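Local coordinates for protein potential RNA-dependent RNA polymerase (Human picobirnavirus, PDB 5I62) that probably copies viral RNA templates from ribonucleoside triphosphates, serving both transcription and genome replication of a small double-stranded RNA virus, at residues A[33-38]-A[425-430]; A[49-54]-A[418-423]; A[279-284]-A[331-336]. All coordinates share one frame; numbering follows the deposited sequence.

How the interactions relate
Interactions 1 and 2 are neighbours, their centres 15 Å apart, and both use helix 419-427: its C-terminal end and the strand after it receive 33-38, its N-terminal half receives helix 44-55. They touch where Phe38 CE2 meets Leu423 CD2 at 3.9 Å. Along the chain the partners pair from the outside in: 33-38 with 425-430, then 49-54 with 418-423, and between them 279-284 with 331-336. Interaction 3 lies across the molecule's centre, about 40 Å from interaction 2 between centres, in the catalytic region. Early chain segments are thus bound to a late helix, probably of the thumb, while interaction 3 belongs to the palm, as in related polymerases.

Interaction 1: A[33-38]-A[425-430]; sequences VYRTPF and RLAMQE
The ring of Phe38 receives Leu426 on one face: CB sits 4.0 Å from the ring centroid and 19° off the ring normal, a CH-pi contact offset toward the rim. The guanidinium of Arg35 is covered on one face by Ala427 CB, while Thr36 OG1 lies at its edge, in plane. Tyr34 turns its ring edge toward the backbone oxygens of Gln429 and Glu430.

Arginine suits its place because one flat group can collect several carbonyls. A bend at chi2 (86°) folds the Arg35 chain back, so that NH1 and NH2 both grip Phe38 O, NH2 also bonds to Met42 O, and NH1 reaches Ala427 O at 3.1 Å on a lone pair in the carbonyl plane. Ala427 O also accepts from Thr36 N at 2.9 Å, the donor standing above the carbonyl plane, and two donors thus hold the last carbonyl of the helix. Thr36 OG1, set between its own backbone N and carbonyl carbon (chi1 70°), donates to Leu426 O at 2.6 Å and accepts from Phe38 N in an ST turn. Gln429 N bonds to Tyr34 O at 3.1 Å, and a water donates to both Tyr34 O and Gln429 O. Flexible Met428 fits its sulfur against Val33, SD to CG1 3.8 Å.

Arg446 binds the carbonyls of Arg425 and Met428, and Leu44 packs on Ala427 and Met428. The whole is a short, weakly bonded antiparallel pairing, resting on Arg35 and Met428 as its non-hydrogen-bonded pair, that ties an N-terminal strand to the end of helix 419-427, consistent with the N-terminal extension-to-thumb links of viral RNA polymerases.

Interaction 2: A[49-54]-A[418-423]; sequences DEWYKK and STMRAL
Trp51 reaches across to helix 419-427 and makes the tight half of this contact. With CG anti to the backbone N (chi1 171°), the five-membered-ring side of its indole lies against Thr419 and Leu423, residues one turn apart. Leu423 CD1 presses against Trp51 CB at 3.4 Å and lies obliquely to the ring. On the five-membered ring, Trp51 NE1 donates to Thr419 OG1 at 2.8 Å, with the hydroxyl 20° out of the ring plane. A threonine serves well here, since its hydroxyl satisfies a buried indole N-H and at the same time bonds to Glu69. Met420 SD approaches the edge of the indole, 3.8 Å from Trp51 CD1, an in-plane Met-aromatic contact made by a chain bent at both chi2 and chi3.

The short segments run roughly antiparallel, 161° between their directions and 10.8 Å between axes. Helix 44-55 thus packs on helix 419-427, probably on the polymerase thumb, with a large aromatic side chain bridging a fairly wide gap. Ser418 is the N-cap of helix 419-427: its OG accepts from Arg421 N at 3.0 Å and is also bonded to Glu69, so one carboxylate serves the cap and the first turn together. Phe463 from helix 460-469 meets Trp51 edge-to-face.

Packing is looser toward Tyr52, whose CD2 comes only within 4.3 Å of Met420 SD; its hydroxyl turns instead to Asp70. On the side away from helix 419-427, Lys53 is exposed, as suits a charged residue, and Lys53 NZ forms a weak salt bridge with Glu50 OE2 at 3.3 Å.

Interaction 3: A[279-284]-A[331-336]; sequences ELLADL and ETLVHR
Leu333, the first residue of 331-336 to touch the other helix, supplies most of this contact with three parts of its side chain. Its CB meets Leu280 CD1 at 3.7 Å, the two leucines lying alongside and pointing opposite ways. Farther out, Leu333 CD1 lies 3.9 Å from Leu281 CD2, the two side chains running nearly perpendicular, while Leu333 CD2 only approaches Leu284 CD1, at 4.5 Å. Leu333 CG lies anti to the carbonyl carbon (chi1 -71°), which points one methyl at each of Leu281 and Leu284. Branched, purely apolar side chains suit such a buried seam, which is held by van der Waals contact. Leu280 CD1 also rests on the backbone, 3.5 Å from Leu333 O, and next along the helix it nears Val334 N.

The segments cross at 103°, with axes 10.7 Å apart. Helix 327-345 begins at a Thr-Asn pair just after a glycine- and serine-rich stretch, consistent with polymerase motif B. Phe225 of helix 208-228 packs on both Leu284 and Leu333, and on another side Thr332, His335 and Arg336 lie against strand 355-357 of the four-stranded antiparallel sheet.

Interaction 1: A[33-38]-A[425-430]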
loop_
_atom_site.group_PDB
_atom_site.type_symbol
_atom_site.label_atom_id
_atom_site.label_comp_id
_atom_site.label_asym_id
_atom_site.label_seq_id
_atom_site.Cartn_x
_atom_site.Cartn_y
_atom_site.Cartn_z
ATOM N N VAL A 33 -9.749 14.462 16.277
ATOM C CA VAL A 33 -9.883 13.010 16.274
ATOM C C VAL A 33 -11.303 12.688 15.840
ATOM O O VAL A 33 -12.255 13.131 16.484
ATOM C CB VAL A 33 -9.587 12.420 17.664
ATOM C CG1 VAL A 33 -9.850 10.905 17.681
ATOM C CG2 VAL A 33 -8.148 12.727 18.093
ATOM N N TYR A 34 -11.449 11.932 14.752
ATOM C CA TYR A 34 -12.758 11.566 14.218
ATOM C C TYR A 34 -13.160 10.194 14.744
ATOM O O TYR A 34 -12.545 9.177 14.407
ATOM C CB TYR A 34 -12.758 11.582 12.690
ATOM C CG TYR A 34 -12.549 12.963 12.128
ATOM C CD1 TYR A 34 -13.011 14.077 12.815
ATOM C CD2 TYR A 34 -11.904 13.157 10.917
ATOM C CE1 TYR A 34 -12.824 15.349 12.324
ATOM C CE2 TYR A 34 -11.712 14.423 10.416
ATOM C CZ TYR A 34 -12.181 15.518 11.123
ATOM O OH TYR A 34 -11.994 16.788 10.626
ATOM N N ARG A 35 -14.206 10.169 15.554
ATOM C CA ARG A 35 -14.753 8.949 16.121
ATOM C C ARG A 35 -16.040 8.614 15.372
ATOM O O ARG A 35 -16.850 9.506 15.098
ATOM C CB ARG A 35 -14.995 9.174 17.610
ATOM C CG ARG A 35 -15.572 8.054 18.387
ATOM C CD ARG A 35 -14.556 7.046 18.927
ATOM N NE ARG A 35 -15.315 6.248 19.876
ATOM C CZ ARG A 35 -16.207 5.322 19.529
ATOM N NH1 ARG A 35 -16.394 5.006 18.243
ATOM N NH2 ARG A 35 -16.894 4.693 20.474
ATOM N N THR A 36 -16.202 7.348 14.986
ATOM C CA THR A 36 -17.406 6.898 14.289
ATOM C C THR A 36 -18.537 6.725 15.306
ATOM O O THR A 36 -18.329 6.811 16.517
ATOM C CB THR A 36 -17.139 5.580 13.550
ATOM O OG1 THR A 36 -16.987 4.537 14.516
ATOM C CG2 THR A 36 -15.892 5.651 12.651
ATOM N N PRO A 37 -19.769 6.460 14.850
ATOM C CA PRO A 37 -20.855 6.149 15.800
ATOM C C PRO A 37 -20.754 4.773 16.447
ATOM O O PRO A 37 -21.600 4.432 17.276
ATOM C CB PRO A 37 -22.127 6.242 14.937
ATOM C CG PRO A 37 -21.712 6.843 13.637
ATOM C CD PRO A 37 -20.261 6.559 13.463
ATOM N N PHE A 38 -19.751 3.977 16.096
ATOM C CA PHE A 38 -19.593 2.637 16.651
ATOM C C PHE A 38 -19.451 2.695 18.171
ATOM O O PHE A 38 -18.545 3.350 18.689
ATOM C CB PHE A 38 -18.364 1.990 16.010
ATOM C CG PHE A 38 -18.138 0.556 16.391
ATOM C CD1 PHE A 38 -19.048 -0.430 16.030
ATOM C CD2 PHE A 38 -16.976 0.182 17.052
ATOM C CE1 PHE A 38 -18.821 -1.764 16.367
ATOM C CE2 PHE A 38 -16.743 -1.143 17.389
ATOM C CZ PHE A 38 -17.669 -2.120 17.037
ATOM N N ARG A 425 -10.224 0.348 13.925
ATOM C CA ARG A 425 -10.664 0.941 12.667
ATOM C C ARG A 425 -12.173 1.138 12.632
ATOM O O ARG A 425 -12.659 2.084 12.007
ATOM C CB ARG A 425 -10.216 0.078 11.499
ATOM C CG ARG A 425 -8.722 0.004 11.413
ATOM C CD ARG A 425 -8.239 -0.401 10.054
ATOM N NE ARG A 425 -6.816 -0.107 9.972
ATOM C CZ ARG A 425 -6.182 0.195 8.849
ATOM N NH1 ARG A 425 -6.853 0.239 7.702
ATOM N NH2 ARG A 425 -4.882 0.455 8.874
ATOM N N LEU A 426 -12.931 0.236 13.257
ATOM C CA LEU A 426 -14.373 0.438 13.349
ATOM C C LEU A 426 -14.696 1.679 14.174
ATOM O O LEU A 426 -15.676 2.387 13.900
ATOM C CB LEU A 426 -15.030 -0.799 13.951
ATOM C CG LEU A 426 -15.022 -2.045 13.069
ATOM C CD1 LEU A 426 -15.555 -3.245 13.840
ATOM C CD2 LEU A 426 -15.825 -1.813 11.799
ATOM N N ALA A 427 -13.879 1.966 15.185
ATOM C CA ALA A 427 -14.184 3.045 16.114
ATOM C C ALA A 427 -13.656 4.400 15.650
ATOM O O ALA A 427 -14.211 5.441 16.020
ATOM C CB ALA A 427 -13.622 2.709 17.495
ATOM N N MET A 428 -12.616 4.409 14.824
ATOM C CA MET A 428 -11.883 5.616 14.465
ATOM C C MET A 428 -11.759 5.706 12.957
ATOM O O MET A 428 -11.440 4.714 12.303
ATOM C CB MET A 428 -10.485 5.608 15.066
ATOM C CG MET A 428 -10.463 5.611 16.562
ATOM S SD MET A 428 -10.758 7.295 17.069
ATOM C CE MET A 428 -10.360 7.183 18.817
ATOM N N GLN A 429 -11.963 6.892 12.401
ATOM C CA GLN A 429 -11.838 7.036 10.964
ATOM C C GLN A 429 -10.822 8.107 10.611
ATOM O O GLN A 429 -10.479 8.975 11.419
ATOM C CB GLN A 429 -13.186 7.345 10.312
ATOM C CG GLN A 429 -13.837 8.602 10.809
ATOM C CD GLN A 429 -15.298 8.653 10.415
ATOM O OE1 GLN A 429 -15.783 7.769 9.696
ATOM N NE2 GLN A 429 -16.010 9.690 10.869
ATOM N N GLU A 430 -10.349 8.021 9.370
ATOM C CA GLU A 430 -9.301 8.904 8.882
ATOM C C GLU A 430 -9.844 10.258 8.446
ATOM O O GLU A 430 -9.161 11.277 8.572
ATOM C CB GLU A 430 -8.602 8.240 7.706
ATOM C CG GLU A 430 -7.419 9.000 7.196
ATOM C CD GLU A 430 -6.679 8.213 6.144
ATOM O OE1 GLU A 430 -7.051 7.037 5.900
ATOM O OE2 GLU A 430 -5.736 8.775 5.560
HETATM O O HOH W 1 -9.582 8.951 13.990
#

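Interaction 2: A[49-54]-A[418-423]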
loop_
_atom_site.group_PDB
_atom_site.type_symbol
_atom_site.label_atom_id
_atom_site.label_comp_id
_atom_site.label_asym_id
_atom_site.label_seq_id
_atom_site.Cartn_x
_atom_site.Cartn_y
_atom_site.Cartn_z
ATOM N N ASP A 49 -11.376 -3.163 25.784
ATOM C CA ASP A 49 -11.325 -3.938 27.022
ATOM C C ASP A 49 -12.419 -5.000 27.047
ATOM O O ASP A 49 -12.187 -6.140 27.474
ATOM C CB ASP A 49 -11.451 -3.010 28.232
ATOM C CG ASP A 49 -10.186 -2.190 28.490
ATOM O OD1 ASP A 49 -9.149 -2.445 27.835
ATOM O OD2 ASP A 49 -10.231 -1.278 29.349
ATOM N N GLU A 50 -13.618 -4.639 26.584
ATOM C CA GLU A 50 -14.738 -5.573 26.604
ATOM C C GLU A 50 -14.500 -6.744 25.658
ATOM O O GLU A 50 -14.728 -7.911 26.017
ATOM C CB GLU A 50 -16.033 -4.836 26.249
ATOM C CG GLU A 50 -17.269 -5.656 26.529
ATOM C CD GLU A 50 -17.490 -5.856 28.028
ATOM O OE1 GLU A 50 -18.308 -6.724 28.404
ATOM O OE2 GLU A 50 -16.844 -5.142 28.830
ATOM N N TRP A 51 -14.036 -6.458 24.442
ATOM C CA TRP A 51 -13.740 -7.545 23.515
ATOM C C TRP A 51 -12.580 -8.397 24.024
ATOM O O TRP A 51 -12.567 -9.619 23.832
ATOM C CB TRP A 51 -13.432 -7.010 22.118
ATOM C CG TRP A 51 -12.909 -8.099 21.221
ATOM C CD1 TRP A 51 -11.665 -8.180 20.654
ATOM C CD2 TRP A 51 -13.601 -9.287 20.835
ATOM N NE1 TRP A 51 -11.547 -9.347 19.929
ATOM C CE2 TRP A 51 -12.721 -10.045 20.024
ATOM C CE3 TRP A 51 -14.882 -9.787 21.092
ATOM C CZ2 TRP A 51 -13.084 -11.266 19.467
ATOM C CZ3 TRP A 51 -15.240 -11.007 20.546
ATOM C CH2 TRP A 51 -14.342 -11.734 19.739
ATOM N N TYR A 52 -11.606 -7.768 24.693
ATOM C CA TYR A 52 -10.433 -8.497 25.172
ATOM C C TYR A 52 -10.818 -9.598 26.148
ATOM O O TYR A 52 -10.176 -10.656 26.189
ATOM C CB TYR A 52 -9.447 -7.540 25.831
ATOM C CG TYR A 52 -8.032 -8.075 25.867
ATOM C CD1 TYR A 52 -7.669 -9.093 26.741
ATOM C CD2 TYR A 52 -7.075 -7.598 24.982
ATOM C CE1 TYR A 52 -6.376 -9.605 26.754
ATOM C CE2 TYR A 52 -5.780 -8.086 24.990
ATOM C CZ TYR A 52 -5.436 -9.089 25.879
ATOM O OH TYR A 52 -4.150 -9.577 25.886
ATOM N N LYS A 53 -11.862 -9.366 26.952
ATOM C CA LYS A 53 -12.313 -10.392 27.889
ATOM C C LYS A 53 -12.629 -11.705 27.193
ATOM O O LYS A 53 -12.467 -12.772 27.789
ATOM C CB LYS A 53 -13.547 -9.925 28.654
ATOM C CG LYS A 53 -13.329 -8.765 29.586
ATOM C CD LYS A 53 -14.647 -8.429 30.276
ATOM C CE LYS A 53 -14.583 -7.103 30.982
ATOM N NZ LYS A 53 -15.911 -6.740 31.546
ATOM N N LYS A 54 -13.098 -11.648 25.946
ATOM C CA LYS A 54 -13.413 -12.849 25.185
ATOM C C LYS A 54 -12.268 -13.286 24.261
ATOM O O LYS A 54 -12.062 -14.492 24.066
ATOM C CB LYS A 54 -14.667 -12.650 24.334
ATOM C CG LYS A 54 -15.484 -11.486 24.438
ATOM C CD LYS A 54 -16.785 -11.635 23.662
ATOM C CE LYS A 54 -17.376 -10.269 23.709
ATOM N NZ LYS A 54 -18.582 -10.355 23.002
ATOM N N SER A 418 -6.092 -9.200 12.853
ATOM C CA SER A 418 -6.279 -8.864 14.258
ATOM C C SER A 418 -7.672 -8.290 14.497
ATOM O O SER A 418 -8.037 -7.277 13.893
ATOM C CB SER A 418 -5.227 -7.853 14.698
ATOM O OG SER A 418 -5.556 -7.319 15.965
ATOM N N THR A 419 -8.439 -8.910 15.399
ATOM C CA THR A 419 -9.704 -8.298 15.802
ATOM C C THR A 419 -9.469 -6.980 16.527
ATOM O O THR A 419 -10.303 -6.066 16.452
ATOM C CB THR A 419 -10.515 -9.241 16.691
ATOM O OG1 THR A 419 -9.744 -9.614 17.850
ATOM C CG2 THR A 419 -10.921 -10.488 15.914
ATOM N N MET A 420 -8.353 -6.863 17.252
ATOM C CA MET A 420 -8.072 -5.606 17.946
ATOM C C MET A 420 -7.834 -4.482 16.948
ATOM O O MET A 420 -8.368 -3.374 17.098
ATOM C CB MET A 420 -6.878 -5.748 18.897
ATOM C CG MET A 420 -7.127 -6.673 20.103
ATOM S SD MET A 420 -8.494 -6.136 21.173
ATOM C CE MET A 420 -8.056 -4.459 21.490
ATOM N N ARG A 421 -7.039 -4.750 15.916
ATOM C CA ARG A 421 -6.860 -3.761 14.857
ATOM C C ARG A 421 -8.187 -3.426 14.190
ATOM O O ARG A 421 -8.469 -2.250 13.905
ATOM C CB ARG A 421 -5.857 -4.258 13.825
ATOM C CG ARG A 421 -5.542 -3.232 12.731
ATOM C CD ARG A 421 -4.317 -3.682 11.964
ATOM N NE ARG A 421 -3.821 -2.734 10.971
ATOM C CZ ARG A 421 -3.042 -1.687 11.239
ATOM N NH1 ARG A 421 -2.689 -1.399 12.494
ATOM N NH2 ARG A 421 -2.622 -0.915 10.244
ATOM N N ALA A 422 -9.018 -4.444 13.941
ATOM C CA ALA A 422 -10.330 -4.206 13.347
ATOM C C ALA A 422 -11.160 -3.267 14.215
ATOM O O ALA A 422 -11.766 -2.315 13.713
ATOM C CB ALA A 422 -11.063 -5.531 13.126
ATOM N N LEU A 423 -11.197 -3.522 15.528
ATOM C CA LEU A 423 -11.996 -2.690 16.429
ATOM C C LEU A 423 -11.548 -1.235 16.393
ATOM O O LEU A 423 -12.381 -0.322 16.390
ATOM C CB LEU A 423 -11.918 -3.218 17.852
ATOM C CG LEU A 423 -12.759 -4.440 18.164
ATOM C CD1 LEU A 423 -12.502 -4.865 19.600
ATOM C CD2 LEU A 423 -14.238 -4.078 17.964
#

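Interaction 3: A[279-284]-A[331-336]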
loop_
_atom_site.group_PDB
_atom_site.type_symbol
_atom_site.label_atom_id
_atom_site.label_comp_id
_atom_site.label_asym_id
_atom_site.label_seq_id
_atom_site.Cartn_x
_atom_site.Cartn_y
_atom_site.Cartn_z
ATOM N N GLU A 279 16.357 -2.810 -15.001
ATOM C CA GLU A 279 16.874 -3.988 -15.689
ATOM C C GLU A 279 15.817 -5.085 -15.787
ATOM O O GLU A 279 15.686 -5.743 -16.825
ATOM C CB GLU A 279 18.130 -4.515 -14.983
ATOM C CG GLU A 279 18.790 -5.621 -15.781
ATOM C CD GLU A 279 20.114 -6.103 -15.197
ATOM O OE1 GLU A 279 20.730 -5.375 -14.390
ATOM O OE2 GLU A 279 20.545 -7.220 -15.562
ATOM N N LEU A 280 15.076 -5.319 -14.702
ATOM C CA LEU A 280 14.012 -6.320 -14.736
ATOM C C LEU A 280 12.925 -5.932 -15.729
ATOM O O LEU A 280 12.411 -6.778 -16.475
ATOM C CB LEU A 280 13.420 -6.497 -13.345
ATOM C CG LEU A 280 14.407 -6.988 -12.288
ATOM C CD1 LEU A 280 13.732 -6.987 -10.919
ATOM C CD2 LEU A 280 14.903 -8.380 -12.653
ATOM N N LEU A 281 12.527 -4.654 -15.716
ATOM C CA LEU A 281 11.516 -4.181 -16.658
ATOM C C LEU A 281 11.999 -4.314 -18.099
ATOM O O LEU A 281 11.227 -4.691 -18.990
ATOM C CB LEU A 281 11.154 -2.726 -16.353
ATOM C CG LEU A 281 10.361 -2.574 -15.064
ATOM C CD1 LEU A 281 10.124 -1.089 -14.781
ATOM C CD2 LEU A 281 9.052 -3.310 -15.220
ATOM N N ALA A 282 13.276 -4.012 -18.349
ATOM C CA ALA A 282 13.793 -4.142 -19.708
ATOM C C ALA A 282 13.762 -5.596 -20.168
ATOM O O ALA A 282 13.525 -5.879 -21.350
ATOM C CB ALA A 282 15.205 -3.563 -19.795
ATOM N N ASP A 283 13.984 -6.537 -19.245
ATOM C CA ASP A 283 13.852 -7.954 -19.577
ATOM C C ASP A 283 12.412 -8.308 -19.932
ATOM O O ASP A 283 12.157 -9.030 -20.902
ATOM C CB ASP A 283 14.330 -8.818 -18.403
ATOM C CG ASP A 283 14.409 -10.297 -18.766
ATOM O OD1 ASP A 283 15.328 -10.671 -19.515
ATOM O OD2 ASP A 283 13.538 -11.078 -18.328
ATOM N N LEU A 284 11.457 -7.814 -19.143
ATOM C CA LEU A 284 10.049 -8.158 -19.331
ATOM C C LEU A 284 9.458 -7.524 -20.587
ATOM O O LEU A 284 8.509 -8.066 -21.167
ATOM C CB LEU A 284 9.243 -7.723 -18.108
ATOM C CG LEU A 284 9.452 -8.538 -16.822
ATOM C CD1 LEU A 284 8.902 -7.800 -15.598
ATOM C CD2 LEU A 284 8.756 -9.865 -16.957
ATOM N N GLU A 331 9.088 -1.750 -6.599
ATOM C CA GLU A 331 9.550 -2.197 -5.295
ATOM C C GLU A 331 9.444 -3.707 -5.156
ATOM O O GLU A 331 10.358 -4.351 -4.637
ATOM C CB GLU A 331 8.747 -1.505 -4.205
ATOM C CG GLU A 331 9.065 -0.033 -4.103
ATOM C CD GLU A 331 8.423 0.608 -2.901
ATOM O OE1 GLU A 331 7.528 -0.020 -2.288
ATOM O OE2 GLU A 331 8.823 1.746 -2.574
ATOM N N THR A 332 8.329 -4.286 -5.612
ATOM C CA THR A 332 8.115 -5.727 -5.472
ATOM C C THR A 332 9.117 -6.519 -6.305
ATOM O O THR A 332 9.660 -7.543 -5.856
ATOM C CB THR A 332 6.680 -6.073 -5.870
ATOM O OG1 THR A 332 5.777 -5.389 -4.996
ATOM C CG2 THR A 332 6.428 -7.576 -5.778
ATOM N N LEU A 333 9.370 -6.063 -7.529
ATOM C CA LEU A 333 10.355 -6.709 -8.387
ATOM C C LEU A 333 11.736 -6.691 -7.738
ATOM O O LEU A 333 12.439 -7.709 -7.707
ATOM C CB LEU A 333 10.394 -6.006 -9.742
ATOM C CG LEU A 333 9.217 -6.167 -10.702
ATOM C CD1 LEU A 333 9.474 -5.277 -11.913
ATOM C CD2 LEU A 333 9.062 -7.622 -11.118
ATOM N N VAL A 334 12.143 -5.531 -7.213
ATOM C CA VAL A 334 13.466 -5.416 -6.613
ATOM C C VAL A 334 13.531 -6.171 -5.290
ATOM O O VAL A 334 14.555 -6.789 -4.962
ATOM C CB VAL A 334 13.864 -3.938 -6.448
ATOM C CG1 VAL A 334 15.183 -3.818 -5.632
ATOM C CG2 VAL A 334 14.024 -3.278 -7.811
ATOM N N HIS A 335 12.453 -6.136 -4.510
ATOM C CA HIS A 335 12.401 -6.907 -3.265
ATOM C C HIS A 335 12.630 -8.397 -3.531
ATOM O O HIS A 335 13.329 -9.079 -2.765
ATOM C CB HIS A 335 11.051 -6.657 -2.586
ATOM C CG HIS A 335 10.981 -7.070 -1.152
ATOM N ND1 HIS A 335 10.054 -6.544 -0.282
ATOM C CD2 HIS A 335 11.690 -7.980 -0.441
ATOM C CE1 HIS A 335 10.210 -7.090 0.912
ATOM N NE2 HIS A 335 11.194 -7.968 0.841
ATOM N N ARG A 336 12.081 -8.912 -4.636
ATOM C CA ARG A 336 12.287 -10.316 -4.961
ATOM C C ARG A 336 13.763 -10.596 -5.254
ATOM O O ARG A 336 14.296 -11.623 -4.825
ATOM C CB ARG A 336 11.399 -10.737 -6.128
ATOM C CG ARG A 336 11.518 -12.240 -6.488
ATOM C CD ARG A 336 11.154 -13.143 -5.304
ATOM N NE ARG A 336 10.689 -14.461 -5.745
ATOM C CZ ARG A 336 10.042 -15.325 -4.969
ATOM N NH1 ARG A 336 9.794 -15.024 -3.700
ATOM N NH2 ARG A 336 9.630 -16.480 -5.469
#